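Local atomic coordinates of prolyl-tRNA synthetase (Naegleria fowleri, PDB entry 6UYH), a protein that probably attaches proline to its cognate tRNA in an ATP-dependent reaction, as a class II aminoacyl-tRNA synthetase, and here binds the inhibitor halofuginone beside an ATP analogue. Residues L138-W151 and R163-K175. Residues are numbered along the deposited sequence; the frame is centred on the assembly and turned at random. Where two conformers were deposited one is given.
With ANP (phosphoaminophosphonic acid-adenylate ester), chain C; HFG (7-bromo-6-chloro-3-{3-[(2R,3S)-3-hydroxypiperidin-2-yl]-2-oxopropyl}quinazolin-4(3H)-one), chain D.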
ATOM      1  N   LEU A 138      19.816   6.510  17.225  1.00 31.85           N
ATOM      2  CA  LEU A 138      20.117   5.285  16.512  1.00 29.54           C
ATOM      3  C   LEU A 138      19.770   4.074  17.371  1.00 32.94           C
ATOM      4  O   LEU A 138      19.886   4.128  18.597  1.00 39.79           O
ATOM      5  CB  LEU A 138      21.601   5.236  16.127  1.00 32.96           C
ATOM      6  CG  LEU A 138      22.030   6.345  15.169  1.00 32.44           C
ATOM      7  CD1 LEU A 138      23.543   6.393  15.067  1.00 35.27           C
ATOM      8  CD2 LEU A 138      21.404   6.142  13.798  1.00 26.23           C
ATOM      9  N   PRO A 139      19.347   2.961  16.759  1.00 28.88           N
ATOM     10  CA  PRO A 139      19.196   2.815  15.308  1.00 27.55           C
ATOM     11  C   PRO A 139      17.938   3.471  14.773  1.00 28.32           C
ATOM     12  O   PRO A 139      16.959   3.627  15.515  1.00 27.77           O
ATOM     13  CB  PRO A 139      19.146   1.298  15.115  1.00 29.74           C
ATOM     14  CG  PRO A 139      18.586   0.782  16.404  1.00 33.57           C
ATOM     15  CD  PRO A 139      19.113   1.693  17.474  1.00 32.49           C
ATOM     16  N   LEU A 140      18.003   3.905  13.517  1.00 23.22           N
ATOM     17  CA  LEU A 140      16.850   4.391  12.769  1.00 21.61           C
ATOM     18  C   LEU A 140      16.559   3.369  11.684  1.00 22.70           C
ATOM     19  O   LEU A 140      17.424   3.085  10.853  1.00 24.00           O
ATOM     20  CB  LEU A 140      17.118   5.764  12.147  1.00 27.93           C
ATOM     21  CG  LEU A 140      16.033   6.306  11.203  1.00 31.72           C
ATOM     22  CD1 LEU A 140      14.712   6.497  11.940  1.00 29.86           C
ATOM     23  CD2 LEU A 140      16.471   7.612  10.540  1.00 29.78           C
ATOM     24  N   LYS A 141      15.346   2.820  11.687  1.00 21.98           N
ATOM     25  CA  LYS A 141      15.008   1.702  10.810  1.00 19.07           C
ATOM     26  C   LYS A 141      13.638   1.966  10.206  1.00 20.51           C
ATOM     27  O   LYS A 141      12.629   1.866  10.904  1.00 19.77           O
ATOM     28  CB  LYS A 141      15.026   0.383  11.587  1.00 24.22           C
ATOM     29  CG  LYS A 141      16.328   0.212  12.382  1.00 24.91           C
ATOM     30  CD  LYS A 141      16.675  -1.222  12.671  1.00 38.23           C
ATOM     31  CE  LYS A 141      16.012  -1.698  13.921  1.00 36.88           C
ATOM     32  NZ  LYS A 141      16.668  -2.942  14.425  1.00 33.41           N
ATOM     33  N   LEU A 142      13.604   2.301   8.923  1.00 18.79           N
ATOM     34  CA  LEU A 142      12.363   2.659   8.247  1.00 17.51           C
ATOM     35  C   LEU A 142      12.154   1.764   7.034  1.00 18.92           C
ATOM     36  O   LEU A 142      13.108   1.270   6.432  1.00 20.87           O
ATOM     37  CB  LEU A 142      12.386   4.124   7.815  1.00 19.48           C
ATOM     38  CG  LEU A 142      12.653   5.145   8.933  1.00 19.22           C
ATOM     39  CD1 LEU A 142      12.685   6.568   8.370  1.00 19.21           C
ATOM     40  CD2 LEU A 142      11.626   5.034  10.076  1.00 19.67           C
ATOM     41  N   ASN A 143      10.889   1.576   6.670  1.00 17.21           N
ATOM     42  CA  ASN A 143      10.509   0.723   5.556  1.00 17.34           C
ATOM     43  C   ASN A 143       9.366   1.397   4.812  1.00 16.82           C
ATOM     44  O   ASN A 143       8.570   2.120   5.416  1.00 16.36           O
ATOM     45  CB  ASN A 143      10.082  -0.671   6.059  1.00 15.62           C
ATOM     46  CG  ASN A 143       9.533  -1.543   4.965  1.00 16.15           C
ATOM     47  OD1 ASN A 143      10.288  -2.043   4.128  1.00 19.25           O
ATOM     48  ND2 ASN A 143       8.209  -1.740   4.957  1.00 14.69           N
ATOM     49  N   GLN A 144       9.290   1.182   3.502  1.00 15.42           N
ATOM     50  CA  GLN A 144       8.089   1.628   2.801  1.00 17.98           C
ATOM     51  C   GLN A 144       7.713   0.642   1.702  1.00 16.68           C
ATOM     52  O   GLN A 144       8.579   0.053   1.054  1.00 17.72           O
ATOM     53  CB  GLN A 144       8.242   3.051   2.227  1.00 19.18           C
ATOM     54  CG  GLN A 144       9.481   3.296   1.389  1.00 18.62           C
ATOM     55  CD  GLN A 144       9.532   4.722   0.857  1.00 19.17           C
ATOM     56  OE1 GLN A 144       8.962   5.632   1.456  1.00 19.54           O
ATOM     57  NE2 GLN A 144      10.219   4.921  -0.269  1.00 18.57           N
ATOM     58  N   TRP A 145       6.398   0.457   1.533  1.00 16.13           N
ATOM     59  CA  TRP A 145       5.806  -0.342   0.464  1.00 15.48           C
ATOM     60  C   TRP A 145       5.374   0.623  -0.635  1.00 18.55           C
ATOM     61  O   TRP A 145       4.453   1.422  -0.428  1.00 20.60           O
ATOM     62  CB  TRP A 145       4.605  -1.136   0.990  1.00 15.10           C
ATOM     63  CG  TRP A 145       4.960  -2.103   2.063  1.00 17.62           C
ATOM     64  CD1 TRP A 145       4.940  -1.888   3.413  1.00 20.04           C
ATOM     65  CD2 TRP A 145       5.375  -3.455   1.876  1.00 13.88           C
ATOM     66  NE1 TRP A 145       5.329  -3.026   4.078  1.00 17.72           N
ATOM     67  CE2 TRP A 145       5.618  -3.999   3.156  1.00 16.96           C
ATOM     68  CE3 TRP A 145       5.595  -4.253   0.748  1.00 16.26           C
ATOM     69  CZ2 TRP A 145       6.053  -5.310   3.342  1.00 18.63           C
ATOM     70  CZ3 TRP A 145       6.016  -5.546   0.927  1.00 17.26           C
ATOM     71  CH2 TRP A 145       6.250  -6.067   2.217  1.00 17.69           C
ATOM     72  N   THR A 146       6.046   0.574  -1.790  1.00 20.14           N
ATOM     73  CA  THR A 146       5.888   1.609  -2.805  1.00 25.33           C
ATOM     74  C   THR A 146       5.951   1.007  -4.200  1.00 20.30           C
ATOM     75  O   THR A 146       6.396  -0.133  -4.400  1.00 20.24           O
ATOM     76  CB  THR A 146       6.984   2.696  -2.727  1.00 25.31           C
ATOM     77  OG1 THR A 146       8.234   2.134  -3.146  1.00 30.97           O
ATOM     78  CG2 THR A 146       7.166   3.228  -1.339  1.00 21.88           C
ATOM     79  N   ASN A 147       5.552   1.819  -5.182  1.00 15.48           N
ATOM     80  CA  ASN A 147       5.853   1.520  -6.578  1.00 14.95           C
ATOM     81  C   ASN A 147       7.187   2.140  -6.992  1.00 20.03           C
ATOM     82  O   ASN A 147       7.641   3.129  -6.427  1.00 22.14           O
ATOM     83  CB  ASN A 147       4.717   1.977  -7.509  1.00 15.57           C
ATOM     84  CG  ASN A 147       4.377   3.444  -7.377  1.00 25.13           C
ATOM     85  OD1 ASN A 147       4.701   4.096  -6.393  1.00 21.69           O
ATOM     86  ND2 ASN A 147       3.684   3.964  -8.379  1.00 28.80           N
ATOM     87  N   VAL A 148       7.814   1.523  -7.988  0.54 14.99           N
ATOM     88  CA  VAL A 148       9.142   1.885  -8.465  0.54 16.57           C
ATOM     89  C   VAL A 148       9.086   1.922  -9.983  0.54 16.62           C
ATOM     90  O   VAL A 148       8.387   1.110 -10.597  0.54 20.44           O
ATOM     91  CB  VAL A 148      10.203   0.860  -7.999  0.54 19.34           C
ATOM     92  CG1 VAL A 148      11.592   1.423  -8.171  0.54 21.10           C
ATOM     93  CG2 VAL A 148       9.951   0.442  -6.551  0.54 24.31           C
ATOM     94  N   VAL A 149       9.821   2.851 -10.596  1.00 17.89           N
ATOM     95  CA  VAL A 149       9.842   2.996 -12.052  1.00 17.19           C
ATOM     96  C   VAL A 149      11.279   2.923 -12.539  1.00 19.90           C
ATOM     97  O   VAL A 149      12.127   3.708 -12.102  1.00 19.86           O
ATOM     98  CB  VAL A 149       9.195   4.311 -12.516  1.00 17.66           C
ATOM     99  CG1 VAL A 149       9.351   4.476 -14.034  1.00 17.91           C
ATOM    100  CG2 VAL A 149       7.714   4.355 -12.105  1.00 22.04           C
ATOM    101  N   ARG A 150      11.546   2.000 -13.458  1.00 17.24           N
ATOM    102  CA  ARG A 150      12.835   1.938 -14.142  1.00 19.10           C
ATOM    103  C   ARG A 150      12.580   1.651 -15.612  1.00 20.57           C
ATOM    104  O   ARG A 150      11.896   0.678 -15.946  1.00 21.35           O
ATOM    105  CB  ARG A 150      13.742   0.846 -13.554  1.00 21.65           C
ATOM    106  CG  ARG A 150      14.086   1.052 -12.090  1.00 21.77           C
ATOM    107  CD  ARG A 150      14.770  -0.159 -11.486  1.00 22.02           C
ATOM    108  NE  ARG A 150      15.055   0.069 -10.071  1.00 21.02           N
ATOM    109  CZ  ARG A 150      15.722  -0.777  -9.292  1.00 24.81           C
ATOM    110  NH1 ARG A 150      16.174  -1.923  -9.789  1.00 22.59           N
ATOM    111  NH2 ARG A 150      15.925  -0.478  -8.012  1.00 21.17           N
ATOM    112  N   TRP A 151      13.126   2.488 -16.489  1.00 21.02           N
ATOM    113  CA  TRP A 151      12.959   2.267 -17.922  1.00 29.43           C
ATOM    114  C   TRP A 151      13.943   1.183 -18.367  1.00 26.42           C
ATOM    115  O   TRP A 151      14.972   1.436 -18.993  1.00 29.09           O
ATOM    116  CB  TRP A 151      13.122   3.564 -18.698  1.00 30.09           C
ATOM    117  CG  TRP A 151      11.990   3.751 -19.639  1.00 39.77           C
ATOM    118  CD1 TRP A 151      12.042   3.738 -21.003  1.00 43.31           C
ATOM    119  CD2 TRP A 151      10.609   3.913 -19.293  1.00 39.00           C
ATOM    120  NE1 TRP A 151      10.784   3.914 -21.529  1.00 45.41           N
ATOM    121  CE2 TRP A 151       9.886   4.019 -20.500  1.00 46.17           C
ATOM    122  CE3 TRP A 151       9.915   3.986 -18.082  1.00 44.02           C
ATOM    123  CZ2 TRP A 151       8.505   4.206 -20.529  1.00 50.06           C
ATOM    124  CZ3 TRP A 151       8.545   4.167 -18.114  1.00 47.56           C
ATOM    125  CH2 TRP A 151       7.855   4.275 -19.328  1.00 46.57           C
ATOM    126  N   ARG A 163       8.491  -2.420 -15.914  1.00 19.24           N
ATOM    127  CA  ARG A 163       8.984  -1.039 -15.865  1.00 18.97           C
ATOM    128  C   ARG A 163       8.413  -0.267 -14.688  1.00 22.61           C
ATOM    129  O   ARG A 163       9.078   0.636 -14.158  1.00 18.10           O
ATOM    130  CB  ARG A 163       8.694  -0.321 -17.183  1.00 19.21           C
ATOM    131  CG  ARG A 163       9.643  -0.785 -18.289  1.00 27.11           C
ATOM    132  CD  ARG A 163       9.434  -0.002 -19.564  1.00 34.11           C
ATOM    133  NE  ARG A 163      10.615  -0.048 -20.417  1.00 46.76           N
ATOM    134  CZ  ARG A 163      10.667   0.487 -21.631  1.00 57.15           C
ATOM    135  NH1 ARG A 163       9.598   1.094 -22.127  1.00 53.35           N
ATOM    136  NH2 ARG A 163      11.783   0.412 -22.347  1.00 60.52           N
ATOM    137  N   GLU A 164       7.186  -0.576 -14.282  1.00 18.05           N
ATOM    138  CA  GLU A 164       6.694  -0.246 -12.952  1.00 16.03           C
ATOM    139  C   GLU A 164       6.603  -1.549 -12.178  1.00 17.37           C
ATOM    140  O   GLU A 164       6.076  -2.538 -12.697  1.00 20.45           O
ATOM    141  CB  GLU A 164       5.316   0.436 -12.982  1.00 16.78           C
ATOM    142  CG  GLU A 164       4.846   0.814 -11.571  1.00 19.53           C
ATOM    143  CD  GLU A 164       3.453   1.446 -11.528  1.00 21.01           C
ATOM    144  OE1 GLU A 164       2.714   1.378 -12.527  1.00 22.00           O
ATOM    145  OE2 GLU A 164       3.113   2.025 -10.479  1.00 23.12           O
ATOM    146  N   PHE A 165       7.153  -1.568 -10.965  1.00 17.27           N
ATOM    147  CA  PHE A 165       6.991  -2.721 -10.091  1.00 14.68           C
ATOM    148  C   PHE A 165       6.728  -2.233  -8.679  1.00 18.98           C
ATOM    149  O   PHE A 165       6.799  -1.039  -8.390  1.00 19.58           O
ATOM    150  CB  PHE A 165       8.202  -3.689 -10.173  1.00 13.59           C
ATOM    151  CG  PHE A 165       9.539  -3.095  -9.791  1.00 17.01           C
ATOM    152  CD1 PHE A 165      10.043  -3.268  -8.507  1.00 17.41           C
ATOM    153  CD2 PHE A 165      10.323  -2.439 -10.732  1.00 20.03           C
ATOM    154  CE1 PHE A 165      11.290  -2.777  -8.152  1.00 18.96           C
ATOM    155  CE2 PHE A 165      11.587  -1.937 -10.385  1.00 22.09           C
ATOM    156  CZ  PHE A 165      12.059  -2.107  -9.089  1.00 21.42           C
ATOM    157  N   TYR A 166       6.379  -3.167  -7.805  1.00 14.34           N
ATOM    158  CA  TYR A 166       6.037  -2.858  -6.421  1.00 19.41           C
ATOM    159  C   TYR A 166       7.020  -3.585  -5.519  1.00 18.96           C
ATOM    160  O   TYR A 166       7.419  -4.715  -5.814  1.00 18.52           O
ATOM    161  CB  TYR A 166       4.582  -3.267  -6.118  1.00 18.64           C
ATOM    162  CG  TYR A 166       3.671  -2.686  -7.169  1.00 22.60           C
ATOM    163  CD1 TYR A 166       3.246  -1.377  -7.078  1.00 21.39           C
ATOM    164  CD2 TYR A 166       3.303  -3.422  -8.298  1.00 22.33           C
ATOM    165  CE1 TYR A 166       2.442  -0.804  -8.063  1.00 22.84           C
ATOM    166  CE2 TYR A 166       2.492  -2.856  -9.297  1.00 22.22           C
ATOM    167  CZ  TYR A 166       2.082  -1.546  -9.174  1.00 23.17           C
ATOM    168  OH  TYR A 166       1.279  -0.969 -10.142  1.00 24.87           O
ATOM    169  N   TRP A 167       7.435  -2.931  -4.437  1.00 15.36           N
ATOM    170  CA  TRP A 167       8.392  -3.563  -3.536  1.00 15.17           C
ATOM    171  C   TRP A 167       8.186  -3.018  -2.132  1.00 15.76           C
ATOM    172  O   TRP A 167       7.335  -2.155  -1.896  1.00 16.24           O
ATOM    173  CB  TRP A 167       9.837  -3.369  -4.020  1.00 17.11           C
ATOM    174  CG  TRP A 167      10.487  -1.994  -3.849  1.00 16.64           C
ATOM    175  CD1 TRP A 167       9.942  -0.849  -3.309  1.00 15.91           C
ATOM    176  CD2 TRP A 167      11.814  -1.648  -4.256  1.00 17.10           C
ATOM    177  NE1 TRP A 167      10.871   0.176  -3.349  1.00 17.16           N
ATOM    178  CE2 TRP A 167      12.024  -0.293  -3.923  1.00 15.61           C
ATOM    179  CE3 TRP A 167      12.855  -2.365  -4.862  1.00 18.79           C
ATOM    180  CZ2 TRP A 167      13.227   0.363  -4.188  1.00 19.45           C
ATOM    181  CZ3 TRP A 167      14.048  -1.716  -5.125  1.00 20.53           C
ATOM    182  CH2 TRP A 167      14.221  -0.364  -4.790  1.00 23.30           C
ATOM    183  N   GLN A 168       8.955  -3.551  -1.190  1.00 16.33           N
ATOM    184  CA  GLN A 168       9.296  -2.813   0.015  1.00 14.64           C
ATOM    185  C   GLN A 168      10.777  -2.502  -0.080  1.00 12.50           C
ATOM    186  O   GLN A 168      11.548  -3.308  -0.615  1.00 14.70           O
ATOM    187  CB  GLN A 168       9.012  -3.583   1.313  1.00 15.66           C
ATOM    188  CG  GLN A 168       9.693  -4.975   1.434  1.00 16.49           C
ATOM    189  CD  GLN A 168      11.197  -4.955   1.793  1.00 16.35           C
ATOM    190  OE1 GLN A 168      11.938  -5.866   1.403  1.00 17.50           O
ATOM    191  NE2 GLN A 168      11.637  -3.946   2.560  1.00 16.70           N
ATOM    192  N   GLU A 169      11.165  -1.323   0.400  1.00 13.99           N
ATOM    193  CA  GLU A 169      12.572  -1.000   0.596  1.00 15.28           C
ATOM    194  C   GLU A 169      12.767  -0.563   2.041  1.00 15.94           C
ATOM    195  O   GLU A 169      12.052   0.318   2.543  1.00 16.01           O
ATOM    196  CB  GLU A 169      13.068   0.079  -0.399  1.00 14.89           C
ATOM    197  CG  GLU A 169      12.245   1.372  -0.376  1.00 16.79           C
ATOM    198  CD  GLU A 169      12.730   2.387  -1.396  1.00 20.93           C
ATOM    199  OE1 GLU A 169      11.869   3.003  -2.065  1.00 18.72           O
ATOM    200  OE2 GLU A 169      13.961   2.570  -1.520  1.00 18.99           O
ATOM    201  N   GLY A 170      13.722  -1.196   2.711  1.00 16.41           N
ATOM    202  CA  GLY A 170      14.077  -0.863   4.081  1.00 17.96           C
ATOM    203  C   GLY A 170      15.426  -0.166   4.080  1.00 21.03           C
ATOM    204  O   GLY A 170      16.305  -0.519   3.301  1.00 19.40           O
ATOM    205  N   HIS A 171      15.561   0.840   4.935  1.00 17.97           N
ATOM    206  CA  HIS A 171      16.772   1.655   5.035  1.00 19.07           C
ATOM    207  C   HIS A 171      17.044   1.859   6.515  1.00 20.58           C
ATOM    208  O   HIS A 171      16.246   2.502   7.208  1.00 19.63           O
ATOM    209  CB  HIS A 171      16.583   3.000   4.326  1.00 18.40           C
ATOM    210  CG  HIS A 171      16.321   2.878   2.857  1.00 20.89           C
ATOM    211  ND1 HIS A 171      17.309   3.051   1.912  1.00 19.68           N
ATOM    212  CD2 HIS A 171      15.187   2.595   2.169  1.00 19.89           C
ATOM    213  CE1 HIS A 171      16.800   2.875   0.707  1.00 23.12           C
ATOM    214  NE2 HIS A 171      15.514   2.600   0.832  1.00 18.90           N
ATOM    215  N   SER A 172      18.158   1.323   7.011  1.00 19.14           N
ATOM    216  CA  SER A 172      18.478   1.408   8.426  1.00 20.87           C
ATOM    217  C   SER A 172      19.828   2.080   8.635  1.00 22.97           C
ATOM    218  O   SER A 172      20.723   1.985   7.793  1.00 21.42           O
ATOM    219  CB  SER A 172      18.491   0.023   9.064  1.00 26.15           C
ATOM    220  OG  SER A 172      17.197  -0.544   9.020  1.00 27.95           O
ATOM    221  N   ALA A 173      19.962   2.749   9.778  1.00 21.14           N
ATOM    222  CA  ALA A 173      21.198   3.404  10.196  1.00 24.33           C
ATOM    223  C   ALA A 173      21.542   2.970  11.613  1.00 27.78           C
ATOM    224  O   ALA A 173      20.655   2.871  12.465  1.00 26.56           O
ATOM    225  CB  ALA A 173      21.055   4.936  10.138  1.00 23.40           C
ATOM    226  N   PHE A 174      22.835   2.756  11.870  1.00 25.00           N
ATOM    227  CA  PHE A 174      23.323   2.209  13.132  1.00 26.72           C
ATOM    228  C   PHE A 174      24.560   2.965  13.587  1.00 28.71           C
ATOM    229  O   PHE A 174      25.267   3.586  12.789  1.00 30.57           O
ATOM    230  CB  PHE A 174      23.693   0.724  13.012  1.00 25.70           C
ATOM    231  CG  PHE A 174      22.559  -0.144  12.550  1.00 24.19           C
ATOM    232  CD1 PHE A 174      21.743  -0.791  13.470  1.00 30.80           C
ATOM    233  CD2 PHE A 174      22.319  -0.322  11.204  1.00 25.20           C
ATOM    234  CE1 PHE A 174      20.705  -1.606  13.046  1.00 25.69           C
ATOM    235  CE2 PHE A 174      21.276  -1.128  10.767  1.00 23.43           C
ATOM    236  CZ  PHE A 174      20.470  -1.772  11.694  1.00 26.59           C
ATOM    237  N   LYS A 175      24.840   2.869  14.885  1.00 31.43           N
ATOM    238  CA  LYS A 175      26.056   3.468  15.415  1.00 35.70           C
ATOM    239  C   LYS A 175      27.294   2.616  15.160  1.00 37.40           C
ATOM    240  O   LYS A 175      28.406   3.147  15.206  1.00 38.42           O
ATOM    241  CB  LYS A 175      25.908   3.732  16.917  1.00 36.06           C
ATOM    242  CG  LYS A 175      25.868   2.479  17.776  1.00 47.81           C
ATOM    243  CD  LYS A 175      25.709   2.830  19.254  1.00 54.57           C
ATOM    244  CE  LYS A 175      25.634   1.581  20.120  1.00 59.87           C
ATOM    245  NZ  LYS A 175      25.281   1.900  21.532  1.00 68.67           N
TER
HETATM  246  PG  ANP C 601      18.325  -6.931 -11.693  1.00 44.96           P
HETATM  247  O1G ANP C 601      19.515  -7.528 -12.283  1.00 48.39           O
HETATM  248  O2G ANP C 601      17.908  -5.681 -12.577  1.00 37.08           O
HETATM  249  O3G ANP C 601      17.217  -8.054 -11.689  1.00 52.93           O
HETATM  250  PB  ANP C 601      18.773  -4.950  -9.489  1.00 37.32           P
HETATM  251  O1B ANP C 601      20.124  -4.729  -8.998  1.00 38.66           O
HETATM  252  O2B ANP C 601      18.419  -3.858 -10.544  1.00 31.96           O
HETATM  253  N3B ANP C 601      18.568  -6.446 -10.143  1.00 46.77           N
HETATM  254  PA  ANP C 601      17.636  -4.013  -6.999  1.00 26.46           P
HETATM  255  O1A ANP C 601      18.701  -4.350  -6.031  1.00 32.74           O
HETATM  256  O2A ANP C 601      17.700  -2.570  -7.376  1.00 26.06           O
HETATM  257  O3A ANP C 601      17.739  -4.867  -8.334  1.00 31.43           O
HETATM  258  O5' ANP C 601      16.131  -4.329  -6.520  1.00 29.10           O
HETATM  259  C5' ANP C 601      15.713  -5.089  -5.363  1.00 25.80           C
HETATM  260  C4' ANP C 601      14.986  -6.307  -5.870  1.00 31.92           C
HETATM  261  O4' ANP C 601      13.881  -5.904  -6.710  1.00 24.98           O
HETATM  262  C3' ANP C 601      15.846  -7.189  -6.762  1.00 35.76           C
HETATM  263  O3' ANP C 601      16.616  -8.094  -5.980  1.00 47.43           O
HETATM  264  C2' ANP C 601      14.807  -7.910  -7.624  1.00 28.95           C
HETATM  265  O2' ANP C 601      14.391  -9.114  -6.993  1.00 29.21           O
HETATM  266  C1' ANP C 601      13.671  -6.873  -7.725  1.00 20.67           C
HETATM  267  N9  ANP C 601      13.615  -6.186  -9.009  1.00 24.31           N
HETATM  268  C8  ANP C 601      14.615  -5.464  -9.608  1.00 21.83           C
HETATM  269  N7  ANP C 601      14.286  -4.947 -10.766  1.00 23.11           N
HETATM  270  C5  ANP C 601      12.970  -5.356 -10.944  1.00 21.25           C
HETATM  271  C6  ANP C 601      12.043  -5.139 -11.979  1.00 22.18           C
HETATM  272  N6  ANP C 601      12.284  -4.382 -13.052  1.00 20.37           N
HETATM  273  N1  ANP C 601      10.827  -5.718 -11.859  1.00 19.74           N
HETATM  274  C2  ANP C 601      10.560  -6.435 -10.764  1.00 19.60           C
HETATM  275  N3  ANP C 601      11.346  -6.692  -9.717  1.00 19.85           N
HETATM  276  C4  ANP C 601      12.547  -6.124  -9.871  1.00 20.06           C
HETATM  277  O4' HFG D 602      18.072   0.092  -5.819  1.00 20.28           O
HETATM  278  C21 HFG D 602      19.210  -0.298  -5.658  1.00 24.81           C
HETATM  279  C3' HFG D 602      19.776  -0.566  -4.283  1.00 20.55           C
HETATM  280  C2' HFG D 602      18.751  -0.925  -3.198  1.00 20.83           C
HETATM  281  N1' HFG D 602      17.859   0.194  -2.871  1.00 17.42           N
HETATM  282  C6' HFG D 602      16.987  -0.114  -1.732  1.00 16.82           C
HETATM  283  C5' HFG D 602      16.124  -1.320  -1.991  1.00 18.02           C
HETATM  284  C4' HFG D 602      16.986  -2.517  -2.404  1.00 17.85           C
HETATM  285  C39 HFG D 602      17.908  -2.151  -3.553  1.00 16.99           C
HETATM  286  O7' HFG D 602      18.759  -3.260  -3.858  1.00 18.66           O
HETATM  287  C1' HFG D 602      20.152  -0.522  -6.851  1.00 20.25           C
HETATM  288  N3  HFG D 602      19.735   0.240  -8.026  1.00 19.80           N
HETATM  289  C4  HFG D 602      19.861   1.622  -7.979  1.00 16.95           C
HETATM  290  O11 HFG D 602      20.346   2.179  -7.010  1.00 22.03           O
HETATM  291  C10 HFG D 602      19.322   2.306  -9.162  1.00 22.33           C
HETATM  292  C5  HFG D 602      19.392   3.695  -9.261  1.00 20.51           C
HETATM  293  C2  HFG D 602      19.168  -0.399  -9.095  1.00 22.25           C
HETATM  294  N1  HFG D 602      18.671   0.162 -10.138  1.00 23.99           N
HETATM  295  C9  HFG D 602      18.727   1.556 -10.179  1.00 23.05           C
HETATM  296  C8  HFG D 602      18.149   2.205 -11.269  1.00 22.26           C
HETATM  297  C7  HFG D 602      18.202   3.588 -11.337  1.00 23.39           C
HETATM  298 BR1  HFG D 602      17.316   4.441 -12.776  1.00 38.31          BR
HETATM  299  C6  HFG D 602      18.844   4.322 -10.362  1.00 21.53           C
HETATM  300 CL1  HFG D 602      19.029   6.045 -10.512  1.00 29.18          CL
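Arg150, extended from CG to NE, lays its guanidinium between Phe165 CZ and halofuginone N1; NH1 and NH2 both donate to O2A of the ANP alpha-phosphate, and NE donates to Pro118 O. The adenine of ANP covers one face of Phe165, C6 lying 3.4 Å from CD2; Val148, in the conformer given, lies over the other face and over Trp167. These contacts are consistent with the motif 2 strand pair of class II synthetases, which holds the ATP site. Farther along the same face, Gln144 NE2, its OE1 held by Phe76 N, hydrogen-bonds Glu169 OE1 (3.1 Å) from above the carboxylate plane; Ser120 OG also bonds OE1. Glu169 OE2 accepts His171 NE2 (2.8 Å) and, with ND1 bonded to Tyr125 OH, this fixes the imidazole beside the halofuginone piperidine. Across the sheet, Gln168 packs CB over the Trp145 six-membered ring; its chain bends at chi2 (77°), bringing NE2 to Asn143 OD1 (2.8 Å), amide planes nearly coplanar, while OE1 bonds Tyr191 OH. At the loop end the Arg163 guanidinium stacks on Trp151, centres 3.6 Å apart. Strand 72-73 flanks antiparallel strand 140-149, strand 261-272 flanks 164-174, helix 121-131 touches Leu142 and His171, and helix 177-198 covers Phe174.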